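Local structure of oxaloacetate acetyl hydrolase (Cryphonectria parasitica, 3LYE) at residues 23-29 against 241-246; 30-34 against 249-254; 39-43 against 284-288; 105-110 against 151-156; 123-127 against 137-141. The protein is an enzyme of the phosphoenolpyruvate phosphomutase family, built as a TIM-type barrel of parallel strands and helices and assembled from four subunits. One frame throughout, in Å; residues are numbered along the deposited sequence.

Interaction 1. Residues 23-29 against 241-246; sequences TDELIVC and FRIMIF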
# COMPACT_ATOMS: atom_id res chain seq x y z
N THR A 23 -32.80 -18.01 -6.38
CA THR A 23 -33.29 -17.61 -7.69
C THR A 23 -32.68 -18.54 -8.74
O THR A 23 -31.74 -19.28 -8.45
CB THR A 23 -32.98 -16.12 -8.07
OG1 THR A 23 -31.67 -16.00 -8.66
CG2 THR A 23 -33.10 -15.20 -6.87
N ASP A 24 -33.26 -18.52 -9.94
CA ASP A 24 -32.75 -19.34 -11.04
C ASP A 24 -32.19 -18.40 -12.12
O ASP A 24 -31.94 -18.81 -13.26
CB ASP A 24 -33.86 -20.20 -11.60
CG ASP A 24 -34.41 -21.11 -10.56
OD1 ASP A 24 -33.59 -21.79 -9.91
OD2 ASP A 24 -35.65 -21.12 -10.38
N GLU A 25 -31.96 -17.16 -11.76
CA GLU A 25 -31.45 -16.24 -12.76
C GLU A 25 -29.99 -16.41 -13.08
O GLU A 25 -29.24 -17.00 -12.32
CB GLU A 25 -31.73 -14.77 -12.41
CG GLU A 25 -31.61 -14.32 -10.95
CD GLU A 25 -32.16 -12.91 -10.74
OE1 GLU A 25 -33.01 -12.72 -9.83
OE2 GLU A 25 -31.76 -12.00 -11.49
N LEU A 26 -29.65 -15.99 -14.29
CA LEU A 26 -28.25 -16.04 -14.73
C LEU A 26 -27.71 -14.72 -14.18
O LEU A 26 -28.16 -13.65 -14.56
CB LEU A 26 -28.12 -16.07 -16.26
CG LEU A 26 -26.67 -15.95 -16.72
CD1 LEU A 26 -25.85 -17.10 -16.17
CD2 LEU A 26 -26.57 -15.90 -18.21
N ILE A 27 -26.71 -14.81 -13.31
CA ILE A 27 -26.12 -13.61 -12.68
C ILE A 27 -25.04 -13.09 -13.62
O ILE A 27 -24.00 -13.72 -13.77
CB ILE A 27 -25.62 -13.97 -11.27
CG1 ILE A 27 -26.74 -14.55 -10.40
CG2 ILE A 27 -25.01 -12.74 -10.59
CD1 ILE A 27 -26.22 -15.36 -9.23
N VAL A 28 -25.29 -11.93 -14.24
CA VAL A 28 -24.41 -11.31 -15.21
C VAL A 28 -23.48 -10.34 -14.51
O VAL A 28 -23.90 -9.36 -13.92
CB VAL A 28 -25.28 -10.62 -16.29
CG1 VAL A 28 -24.46 -9.76 -17.21
CG2 VAL A 28 -26.10 -11.66 -17.07
N CYS A 29 -22.19 -10.60 -14.66
CA CYS A 29 -21.16 -9.81 -14.01
C CYS A 29 -20.14 -9.24 -14.95
O CYS A 29 -19.26 -9.96 -15.41
CB CYS A 29 -20.41 -10.72 -13.01
SG CYS A 29 -21.43 -11.67 -11.85
N PHE A 241 -26.26 -22.25 -17.15
CA PHE A 241 -25.25 -21.63 -16.31
C PHE A 241 -25.95 -20.73 -15.30
O PHE A 241 -27.02 -20.20 -15.57
CB PHE A 241 -24.28 -20.79 -17.18
CG PHE A 241 -23.26 -21.62 -17.92
CD1 PHE A 241 -22.14 -22.10 -17.26
CD2 PHE A 241 -23.41 -21.91 -19.26
CE1 PHE A 241 -21.22 -22.88 -17.91
CE2 PHE A 241 -22.48 -22.67 -19.93
CZ PHE A 241 -21.38 -23.15 -19.26
N ARG A 242 -25.34 -20.53 -14.13
CA ARG A 242 -25.93 -19.67 -13.10
C ARG A 242 -25.23 -18.33 -12.97
O ARG A 242 -25.81 -17.40 -12.45
CB ARG A 242 -26.00 -20.37 -11.74
CG ARG A 242 -27.02 -21.50 -11.73
CD ARG A 242 -28.47 -21.06 -12.10
NE ARG A 242 -28.82 -19.81 -11.50
CZ ARG A 242 -28.95 -19.58 -10.20
NH1 ARG A 242 -28.84 -20.58 -9.33
NH2 ARG A 242 -29.18 -18.32 -9.77
N ILE A 243 -23.96 -18.27 -13.37
CA ILE A 243 -23.23 -17.01 -13.32
C ILE A 243 -22.46 -16.89 -14.63
O ILE A 243 -22.00 -17.89 -15.17
CB ILE A 243 -22.21 -16.93 -12.15
CG1 ILE A 243 -22.90 -17.26 -10.82
CG2 ILE A 243 -21.48 -15.56 -12.12
CD1 ILE A 243 -21.93 -17.35 -9.63
N MET A 244 -22.32 -15.67 -15.15
CA MET A 244 -21.57 -15.45 -16.38
C MET A 244 -20.77 -14.17 -16.12
O MET A 244 -21.33 -13.13 -15.79
CB MET A 244 -22.47 -15.28 -17.59
CG MET A 244 -21.74 -15.17 -18.89
SD MET A 244 -22.93 -15.26 -20.23
CE MET A 244 -21.89 -15.15 -21.69
N ILE A 245 -19.46 -14.28 -16.24
CA ILE A 245 -18.55 -13.16 -16.02
C ILE A 245 -17.98 -12.75 -17.35
O ILE A 245 -17.80 -13.58 -18.24
CB ILE A 245 -17.48 -13.47 -14.96
CG1 ILE A 245 -16.49 -14.53 -15.43
CG2 ILE A 245 -18.17 -13.89 -13.65
CD1 ILE A 245 -15.48 -14.88 -14.38
N PHE A 246 -17.69 -11.47 -17.48
CA PHE A 246 -17.20 -10.93 -18.72
C PHE A 246 -15.80 -10.31 -18.63
O PHE A 246 -15.66 -9.11 -18.39
CB PHE A 246 -18.25 -9.94 -19.22
CG PHE A 246 -19.52 -10.59 -19.67
CD1 PHE A 246 -19.73 -10.90 -20.99
CD2 PHE A 246 -20.49 -10.91 -18.75
CE1 PHE A 246 -20.90 -11.52 -21.38
CE2 PHE A 246 -21.64 -11.56 -19.14
CZ PHE A 246 -21.86 -11.86 -20.46

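Interaction 2. Residues 30-34 against 249-254; sequences PGVYD and ATLAPA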
# COMPACT_ATOMS: atom_id res chain seq x y z
N PRO A 30 -20.25 -7.96 -15.21
CA PRO A 30 -19.25 -7.38 -16.11
C PRO A 30 -17.89 -7.30 -15.44
O PRO A 30 -17.80 -7.04 -14.22
CB PRO A 30 -19.78 -5.96 -16.33
CG PRO A 30 -20.61 -5.69 -15.14
CD PRO A 30 -21.26 -7.00 -14.79
N GLY A 31 -16.84 -7.55 -16.22
CA GLY A 31 -15.48 -7.45 -15.71
C GLY A 31 -15.05 -6.00 -15.60
O GLY A 31 -15.00 -5.29 -16.57
N VAL A 32 -14.74 -5.60 -14.38
CA VAL A 32 -14.29 -4.28 -14.00
C VAL A 32 -12.87 -4.41 -13.46
O VAL A 32 -12.47 -5.45 -13.00
CB VAL A 32 -15.26 -3.57 -13.06
CG1 VAL A 32 -16.64 -3.44 -13.70
CG2 VAL A 32 -15.36 -4.27 -11.75
N TYR A 33 -12.15 -3.30 -13.46
CA TYR A 33 -10.77 -3.33 -13.06
C TYR A 33 -10.23 -2.14 -12.31
O TYR A 33 -9.06 -2.12 -11.93
CB TYR A 33 -9.92 -3.45 -14.35
CG TYR A 33 -9.99 -2.28 -15.27
CD1 TYR A 33 -9.12 -1.22 -15.13
CD2 TYR A 33 -10.94 -2.22 -16.29
CE1 TYR A 33 -9.18 -0.13 -15.96
CE2 TYR A 33 -11.00 -1.12 -17.14
CZ TYR A 33 -10.12 -0.07 -16.97
OH TYR A 33 -10.16 0.99 -17.86
N ASP A 34 -11.08 -1.15 -12.07
CA ASP A 34 -10.69 0.07 -11.38
C ASP A 34 -11.93 0.78 -10.90
O ASP A 34 -13.06 0.26 -11.07
CB ASP A 34 -9.80 0.97 -12.25
CG ASP A 34 -10.57 1.76 -13.30
OD1 ASP A 34 -10.05 2.84 -13.70
OD2 ASP A 34 -11.66 1.32 -13.73
N ALA A 249 -14.40 -6.95 -20.59
CA ALA A 249 -15.55 -6.17 -21.02
C ALA A 249 -15.34 -4.69 -20.93
O ALA A 249 -15.98 -3.93 -21.65
CB ALA A 249 -16.78 -6.50 -20.22
N THR A 250 -14.52 -4.24 -19.97
CA THR A 250 -14.28 -2.81 -19.84
C THR A 250 -12.86 -2.41 -20.18
O THR A 250 -12.67 -1.32 -20.72
CB THR A 250 -14.71 -2.27 -18.44
OG1 THR A 250 -13.93 -2.86 -17.39
CG2 THR A 250 -16.20 -2.52 -18.16
N LEU A 251 -11.89 -3.28 -19.94
CA LEU A 251 -10.49 -2.94 -20.24
C LEU A 251 -10.28 -2.75 -21.74
O LEU A 251 -9.62 -1.82 -22.18
CB LEU A 251 -9.55 -4.03 -19.71
CG LEU A 251 -8.06 -3.67 -19.68
CD1 LEU A 251 -7.76 -2.75 -18.52
CD2 LEU A 251 -7.24 -4.89 -19.55
N ALA A 252 -10.87 -3.64 -22.54
CA ALA A 252 -10.74 -3.59 -24.02
C ALA A 252 -11.31 -2.32 -24.65
O ALA A 252 -10.58 -1.62 -25.35
CB ALA A 252 -11.30 -4.87 -24.67
N PRO A 253 -12.57 -1.99 -24.38
CA PRO A 253 -13.05 -0.74 -24.99
C PRO A 253 -12.34 0.48 -24.40
O PRO A 253 -12.20 1.46 -25.13
CB PRO A 253 -14.54 -0.72 -24.64
CG PRO A 253 -14.67 -1.68 -23.44
CD PRO A 253 -13.65 -2.74 -23.71
N ALA A 254 -11.91 0.45 -23.14
CA ALA A 254 -11.21 1.61 -22.60
C ALA A 254 -9.93 1.80 -23.44
O ALA A 254 -9.61 2.92 -23.83
CB ALA A 254 -10.86 1.37 -21.15
O HOH W 1 -12.49 -5.74 -18.09

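Interaction 3. Residues 39-43 against 284-288; sequences RTAME and EVCGL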
# COMPACT_ATOMS: atom_id res chain seq x y z
N ARG A 39 -17.61 1.98 -11.05
CA ARG A 39 -18.65 2.98 -10.85
C ARG A 39 -19.60 3.04 -12.05
O ARG A 39 -20.79 3.28 -11.89
CB ARG A 39 -18.02 4.35 -10.62
CG ARG A 39 -17.43 4.56 -9.24
CD ARG A 39 -18.48 4.65 -8.14
NE ARG A 39 -17.87 5.24 -6.96
CZ ARG A 39 -18.53 5.50 -5.84
NH1 ARG A 39 -17.87 6.05 -4.84
NH2 ARG A 39 -19.82 5.21 -5.73
N THR A 40 -19.07 2.80 -13.24
CA THR A 40 -19.90 2.84 -14.44
C THR A 40 -20.88 1.65 -14.44
O THR A 40 -22.06 1.78 -14.73
CB THR A 40 -19.09 2.89 -15.72
OG1 THR A 40 -18.21 4.01 -15.69
CG2 THR A 40 -19.95 3.08 -16.94
N ALA A 41 -20.38 0.47 -14.10
CA ALA A 41 -21.24 -0.71 -14.01
C ALA A 41 -22.33 -0.48 -12.96
O ALA A 41 -23.47 -0.90 -13.13
CB ALA A 41 -20.42 -1.92 -13.69
N MET A 42 -21.97 0.19 -11.87
CA MET A 42 -22.93 0.50 -10.79
C MET A 42 -23.99 1.48 -11.29
O MET A 42 -25.17 1.28 -11.04
CB MET A 42 -22.21 1.08 -9.57
CG MET A 42 -21.31 0.07 -8.89
SD MET A 42 -20.05 0.78 -7.78
CE MET A 42 -21.03 1.33 -6.42
N GLU A 43 -23.56 2.51 -12.01
CA GLU A 43 -24.46 3.52 -12.56
C GLU A 43 -25.52 2.85 -13.44
O GLU A 43 -26.70 3.23 -13.42
CB GLU A 43 -23.67 4.47 -13.49
CG GLU A 43 -24.48 5.46 -14.32
CD GLU A 43 -23.69 6.24 -15.38
OE1 GLU A 43 -24.31 7.12 -16.03
OE2 GLU A 43 -22.49 6.03 -15.58
N GLU A 284 -19.73 12.78 -10.68
CA GLU A 284 -21.01 12.24 -10.28
C GLU A 284 -21.00 10.71 -10.40
O GLU A 284 -21.50 10.00 -9.54
CB GLU A 284 -22.14 12.87 -11.11
CG GLU A 284 -22.38 14.35 -10.81
CD GLU A 284 -23.29 15.05 -11.80
OE1 GLU A 284 -23.81 16.12 -11.42
OE2 GLU A 284 -23.44 14.56 -12.95
N VAL A 285 -20.41 10.20 -11.48
CA VAL A 285 -20.35 8.75 -11.65
C VAL A 285 -19.52 8.17 -10.51
O VAL A 285 -19.83 7.13 -9.95
CB VAL A 285 -19.70 8.40 -13.02
CG1 VAL A 285 -19.23 6.94 -13.10
CG2 VAL A 285 -20.63 8.79 -14.18
N CYS A 286 -18.50 8.91 -10.10
CA CYS A 286 -17.61 8.48 -9.04
C CYS A 286 -17.97 8.88 -7.62
O CYS A 286 -17.08 9.04 -6.79
CB CYS A 286 -16.15 8.83 -9.40
SG CYS A 286 -15.52 7.96 -10.86
N GLY A 287 -19.24 9.06 -7.33
CA GLY A 287 -19.66 9.35 -5.97
C GLY A 287 -19.72 10.74 -5.44
O GLY A 287 -19.74 10.94 -4.22
N LEU A 288 -19.87 11.71 -6.33
CA LEU A 288 -19.93 13.09 -5.86
C LEU A 288 -21.11 13.34 -4.97
O LEU A 288 -20.99 14.00 -3.96
CB LEU A 288 -19.98 14.04 -7.06
CG LEU A 288 -20.08 15.52 -6.69
CD1 LEU A 288 -18.86 15.98 -5.95
CD2 LEU A 288 -20.26 16.33 -7.99
O HOH W 2 -21.75 5.21 -10.33

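Interaction 4. Residues 105-110 against 151-156; sequences VARTVE and AAVATK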
# COMPACT_ATOMS: atom_id res chain seq x y z
N VAL A 105 -3.43 -19.32 0.55
CA VAL A 105 -4.79 -19.47 0.04
C VAL A 105 -5.75 -19.00 1.12
O VAL A 105 -6.69 -18.27 0.89
CB VAL A 105 -5.08 -20.90 -0.36
CG1 VAL A 105 -6.54 -21.06 -0.72
CG2 VAL A 105 -4.18 -21.34 -1.52
N ALA A 106 -5.55 -19.51 2.34
CA ALA A 106 -6.37 -19.14 3.47
C ALA A 106 -6.31 -17.65 3.76
O ALA A 106 -7.34 -17.01 3.98
CB ALA A 106 -5.95 -19.93 4.70
N ARG A 107 -5.11 -17.08 3.74
CA ARG A 107 -4.94 -15.65 3.98
C ARG A 107 -5.73 -14.84 2.94
O ARG A 107 -6.37 -13.89 3.27
CB ARG A 107 -3.46 -15.30 3.90
CG ARG A 107 -3.19 -13.84 4.22
CD ARG A 107 -1.69 -13.62 4.35
NE ARG A 107 -1.33 -12.23 4.60
CZ ARG A 107 -1.42 -11.64 5.79
NH1 ARG A 107 -1.80 -12.32 6.85
NH2 ARG A 107 -1.14 -10.34 5.90
N THR A 108 -5.66 -15.27 1.69
CA THR A 108 -6.36 -14.60 0.61
C THR A 108 -7.87 -14.62 0.84
O THR A 108 -8.54 -13.60 0.74
CB THR A 108 -6.00 -15.24 -0.75
OG1 THR A 108 -4.59 -15.09 -1.01
CG2 THR A 108 -6.78 -14.59 -1.88
N VAL A 109 -8.41 -15.81 1.15
CA VAL A 109 -9.83 -15.91 1.38
C VAL A 109 -10.23 -15.04 2.58
O VAL A 109 -11.23 -14.36 2.52
CB VAL A 109 -10.27 -17.40 1.53
CG1 VAL A 109 -11.74 -17.47 1.95
CG2 VAL A 109 -10.04 -18.14 0.22
N GLU A 110 -9.45 -15.11 3.66
CA GLU A 110 -9.77 -14.32 4.84
C GLU A 110 -9.78 -12.84 4.50
O GLU A 110 -10.67 -12.12 4.93
CB GLU A 110 -8.74 -14.64 5.89
CG GLU A 110 -8.80 -13.84 7.15
CD GLU A 110 -7.69 -14.25 8.09
OE1 GLU A 110 -6.56 -14.56 7.59
OE2 GLU A 110 -7.93 -14.25 9.30
N ALA A 151 -8.20 -25.58 1.72
CA ALA A 151 -7.78 -24.44 2.53
C ALA A 151 -8.78 -23.29 2.45
O ALA A 151 -9.12 -22.66 3.45
CB ALA A 151 -6.38 -23.98 2.12
N ALA A 152 -9.26 -23.02 1.25
CA ALA A 152 -10.22 -21.96 1.02
C ALA A 152 -11.55 -22.22 1.72
O ALA A 152 -12.08 -21.33 2.40
CB ALA A 152 -10.40 -21.75 -0.47
N VAL A 153 -12.10 -23.42 1.57
CA VAL A 153 -13.36 -23.78 2.18
C VAL A 153 -13.25 -23.75 3.69
O VAL A 153 -14.13 -23.24 4.38
CB VAL A 153 -13.83 -25.15 1.67
CG1 VAL A 153 -15.02 -25.65 2.48
CG2 VAL A 153 -14.20 -25.07 0.24
N ALA A 154 -12.18 -24.30 4.24
CA ALA A 154 -12.03 -24.29 5.69
C ALA A 154 -12.04 -22.87 6.22
O ALA A 154 -12.56 -22.62 7.32
CB ALA A 154 -10.77 -25.01 6.13
N THR A 155 -11.40 -21.95 5.49
CA THR A 155 -11.37 -20.57 5.92
C THR A 155 -12.74 -19.92 5.93
O THR A 155 -13.11 -19.27 6.92
CB THR A 155 -10.44 -19.74 5.03
OG1 THR A 155 -9.12 -20.27 5.09
CG2 THR A 155 -10.37 -18.27 5.46
N LYS A 156 -13.49 -20.09 4.85
CA LYS A 156 -14.81 -19.49 4.79
C LYS A 156 -15.69 -20.04 5.91
O LYS A 156 -16.48 -19.31 6.50
CB LYS A 156 -15.42 -19.56 3.40
CG LYS A 156 -16.02 -20.82 2.96
CD LYS A 156 -16.18 -20.94 1.44
CE LYS A 156 -16.96 -22.18 0.97
NZ LYS A 156 -18.49 -22.08 1.03

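Interaction 5. Residues 123-127 against 137-141; sequences EDQIL and KKVVS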
# COMPACT_ATOMS: atom_id res chain seq x y z
N GLU A 123 -8.12 -21.44 -9.00
CA GLU A 123 -7.74 -22.38 -10.03
C GLU A 123 -6.66 -23.36 -9.73
O GLU A 123 -6.05 -23.35 -8.67
CB GLU A 123 -7.37 -21.54 -11.28
CG GLU A 123 -6.03 -20.84 -11.16
CD GLU A 123 -5.91 -19.54 -11.95
OE1 GLU A 123 -4.78 -19.17 -12.31
OE2 GLU A 123 -6.93 -18.86 -12.16
N ASP A 124 -6.50 -24.27 -10.70
CA ASP A 124 -5.53 -25.34 -10.64
C ASP A 124 -4.25 -25.09 -11.41
O ASP A 124 -3.47 -26.01 -11.59
CB ASP A 124 -6.17 -26.68 -11.01
CG ASP A 124 -6.78 -26.70 -12.40
OD1 ASP A 124 -7.21 -27.80 -12.80
OD2 ASP A 124 -6.90 -25.62 -13.04
N GLN A 125 -4.00 -23.86 -11.86
CA GLN A 125 -2.75 -23.61 -12.60
C GLN A 125 -1.52 -23.58 -11.71
O GLN A 125 -1.62 -23.44 -10.49
CB GLN A 125 -2.79 -22.23 -13.23
CG GLN A 125 -3.75 -22.08 -14.29
CD GLN A 125 -3.47 -20.84 -15.12
OE1 GLN A 125 -2.37 -20.63 -15.63
NE2 GLN A 125 -4.45 -20.02 -15.26
N ILE A 126 -0.35 -23.70 -12.31
CA ILE A 126 0.87 -23.65 -11.54
C ILE A 126 0.95 -22.19 -11.13
O ILE A 126 0.46 -21.31 -11.84
CB ILE A 126 2.08 -24.11 -12.36
CG1 ILE A 126 2.17 -25.62 -12.27
CG2 ILE A 126 3.36 -23.48 -11.88
CD1 ILE A 126 0.98 -26.28 -12.81
N LEU A 127 1.57 -21.91 -10.01
CA LEU A 127 1.66 -20.54 -9.53
C LEU A 127 2.80 -19.75 -10.14
O LEU A 127 2.74 -18.52 -10.28
CB LEU A 127 1.76 -20.59 -8.01
CG LEU A 127 3.11 -20.44 -7.29
CD1 LEU A 127 2.90 -20.39 -5.77
CD2 LEU A 127 4.02 -21.58 -7.63
N LYS A 137 -0.86 -24.24 -21.25
CA LYS A 137 -1.41 -23.99 -19.92
C LYS A 137 -1.29 -25.24 -19.04
O LYS A 137 -1.98 -26.23 -19.24
CB LYS A 137 -2.84 -23.50 -20.01
CG LYS A 137 -3.28 -22.82 -18.74
CD LYS A 137 -4.38 -21.82 -19.00
CE LYS A 137 -5.63 -22.50 -19.54
NZ LYS A 137 -6.82 -21.61 -19.50
N LYS A 138 -0.43 -25.12 -18.03
CA LYS A 138 -0.14 -26.21 -17.10
C LYS A 138 -0.90 -26.19 -15.81
O LYS A 138 -1.08 -25.14 -15.21
CB LYS A 138 1.33 -26.09 -16.71
CG LYS A 138 2.05 -27.41 -16.62
CD LYS A 138 2.27 -27.99 -18.01
CE LYS A 138 3.39 -29.01 -18.02
NZ LYS A 138 3.14 -30.18 -17.12
N VAL A 139 -1.32 -27.37 -15.36
CA VAL A 139 -2.06 -27.45 -14.11
C VAL A 139 -1.36 -28.38 -13.13
O VAL A 139 -0.57 -29.25 -13.52
CB VAL A 139 -3.50 -27.95 -14.29
CG1 VAL A 139 -4.30 -26.97 -15.10
CG2 VAL A 139 -3.53 -29.35 -14.89
N VAL A 140 -1.66 -28.19 -11.85
CA VAL A 140 -1.08 -29.01 -10.80
C VAL A 140 -1.87 -30.30 -10.74
O VAL A 140 -2.87 -30.47 -11.43
CB VAL A 140 -1.11 -28.30 -9.42
CG1 VAL A 140 -0.27 -27.02 -9.44
CG2 VAL A 140 -2.55 -28.01 -8.98
N SER A 141 -1.40 -31.24 -9.94
CA SER A 141 -2.10 -32.50 -9.80
C SER A 141 -3.47 -32.29 -9.15
O SER A 141 -3.73 -31.28 -8.50
CB SER A 141 -1.28 -33.45 -8.95
OG SER A 141 -1.27 -33.02 -7.62
O HOH W 3 -0.14 -22.41 -15.69

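Interaction 1. Residues 23-29 against 241-246
Leu26 pushes its CD1 branch into a shallow hollow of the backbone at 241-244, walled by CB of Phe241 and CB of Met244, each 4.1 Å from CD1. Beyond it strands 27-29 and 243-246 run parallel, 11° apart, joined by alternating backbone hydrogen bonds such as Met244 N to Ile27 O. Strand 27-32 is the first of the barrel and 243-247 the last, so this pairing closes it. On one face Cys29 is the small knob between two branched isoleucines: SG lies 3.9 Å from Ile243 CG2, while CB rests on CG2 of Ile245. Ile27 and Ile243 lie side by side. On the other face Val28 CG1 meets Phe246 CE2 at 3.9 Å, and Met244 leads on to helix 233-239. Before the strands begin, Arg242 bends at chi2 (-57°) and chi3 and curls back to the loop, with Asp24 CA over one face of its guanidinium. NE (3.0 Å) and NH2 (2.9 Å) both hold Glu25 O, which lies in the guanidinium plane. NH1 and NH2 also reach Leu20 O and Leu19 O. Backbone carbonyls thus gather round the cation, and their dipoles probably offset its charge where the strands give way to loop.

Interaction 2. Residues 30-34 against 249-254
Gly31 O is gripped by two donors: the hydroxyl of Thr250, whose OG1 is 2.8 Å away in the carbonyl plane and on a lone pair, and water 1, at 3.0 Å from the same oxygen. The water in turn accepts from Leu251 N, so the first residue of helix 251-254 is tied to the end of the strand. Ala249 CB packs 4.1 Å from Gly31 N, its small methyl letting the backbones come close. In the TIM-barrel fold this is where the first strand runs out towards its helix, with Asp34 as the N-cap, and where the eighth helix sets off; contacts such as Leu251 on Leu36 of the second subunit are consistent with the exchanged eighth helix known in this superfamily. Tyr33 fills the gap between them. Its CG sits between backbone N and carbonyl carbon (chi1 65°), which turns the ring to the helix. Leu251 CD1 then stands in a CH-pi contact 3.7 Å above the ring centroid, 2° off the normal, while Asp34 OD2 lies over the opposite face, toward the rim. Thr250 OG1 comes to the ring edge, 3.2 Å from Tyr33 CD2, and the small methyl of Ala254 leaves room for Tyr33 OH, 3.4 Å from its CB.

Interaction 3. Residues 39-43 against 284-288
Arg39 lays its long side chain against the backbone of 285-287, and this is the tight part of the contact. CB and CD each approach Val285 O to 3.4 Å, while CB also meets Val285 CG1. A bend at chi2 (-69°) followed by an extended end carries the guanidinium flat over the peptide that joins Cys286 to Gly287, with Gly287 N 3.9 Å above the plane over its centre. A glycine suits this turn twice over: its phi of 88° makes it the C-prime residue of the Schellman motif that ends helix 279-285, and having no side chain it lets Arg39 NH1 come to 3.9 Å from its CA. No direct hydrogen bond crosses between the two segments; instead water 2 donates to Arg39 O and to Val285 O, 2.7 Å from each. The other flank is looser and partly exposed. There Val285 CG2 meets the carboxylate end of the extended Glu43 chain, 3.6 Å from OE2, and CG1 brushes Thr40 OG1, which is hydrogen-bonded to Leu36 O in its own helix. The polar ends turn to the second subunit: Arg39 NE and Glu43 OE2 hydrogen-bond to its Gly62 O and Tyr255 OH, and Glu43 OE1 forms a salt bridge with its Arg259. Within the chain, helix 35-43 rests through Ala41 on Pro30 and Val32 of strand 27-32, Leu84 borders Arg39, and helix 288-297 sets off from the turn at Gly287.

Interaction 4. Residues 105-110 against 151-156
Helices 105-110 and 151-156, which meet through Val109 and Ala152 among others, run in roughly the same direction and cross at -41°, their axes approaching to 8.3 Å. So near an approach suits alanines: the CA atoms of Ala106 and Ala152 are 5.4 Å apart. Beside this point the valines supply the bulk. Val109 CG2 presses on Ala152 CB at 3.7 Å, and Val105 CG1, carried anti to the backbone N (chi1 172°), reaches the same methyl at 3.9 Å. This is the packing of consecutive outer helices in a TIM barrel: helix 102-114 follows strand 91-94, helix 142-158 follows strand 119-122, and Val105 and Ala152 both rest on Leu122 of the latter strand. Thr155 fits between Ala106 and Val109 with both branches. Its OG1 bonds back to Ala151 O, 2.9 Å away, which also accepts from Thr155 N on the opposite face of the carbonyl plane. With its hydroxyl thereby occupied within its own helix, Thr155 OG1 can lie 3.2 Å from Ala106 CB. The other branch, CG2, is turned to the first helix, near Ala106 O, and Val109 slides past it in the opposite direction. Ala106 and Ala151 also touch Val294 and Ala298 of the third subunit.

Interaction 5. Residues 123-127 against 137-141
Asp124 O accepts from Val140 N at 2.8 Å in a nearly straight bond (165°) that comes in almost along the C=O axis. A second, weak one runs from Ile126 N to Lys138 O at 3.3 Å. Between them Gln125 and Val139 form a single bridge, CA atoms 4.2 Å apart. Lys138 O gains a better donor in water 3, at 2.9 Å, which also donates to Gln125 OE1; Gln125 NE2 has a weak bond to Asp170. The carbonyl oxygens of Glu123 and Gln125 are both taken by Arg148. Both segments belong to the loop after strand 119-122, at the C-terminal end of the barrel strands where TIM-barrel enzymes carry their active sites; residues 129-136 between them are not modelled, consistent with the mobile gating loop of this superfamily. Both oxygens of the Asp124 carboxylate are held: OD1 by Arg183 and Thr169, OD2 by the backbone N of Asp170. A valine suits the spot beside it, since Val139 CG1 packs 3.6 Å from Asp124 OD2 without competing for those donors. Lys137 lays the methylenes of its chain across the Gln125 amide, CG 3.9 Å from OE1, while its NZ makes a salt bridge with Asp170. Ser141 caps the following helix, its OG accepting from Glu144 N.

Overall arrangement
Interactions 1 and 2 share strand 27-32, their centres about 18 Å apart, and touch where Phe246 CB packs on Pro30 and Gly31. Interaction 3 continues outward, about 14 Å from interaction 2 between centres, the two touching through strand 27-32 and helix 35-43; both border the second subunit. All three join the start of the chain to its later part. Interactions 4 and 5 are nested inside the loop that these close, one between outer helices 102-114 and 142-158, the other in the loop before the second of these, about 18 Å apart between centres. Interaction 5 comes closest to a bound calcium ion, about 6 Å from the side chain of Gln125, whereas Ile245 and Ala249 are about 10 Å from one. Asp94 and Asp96 bind calcium.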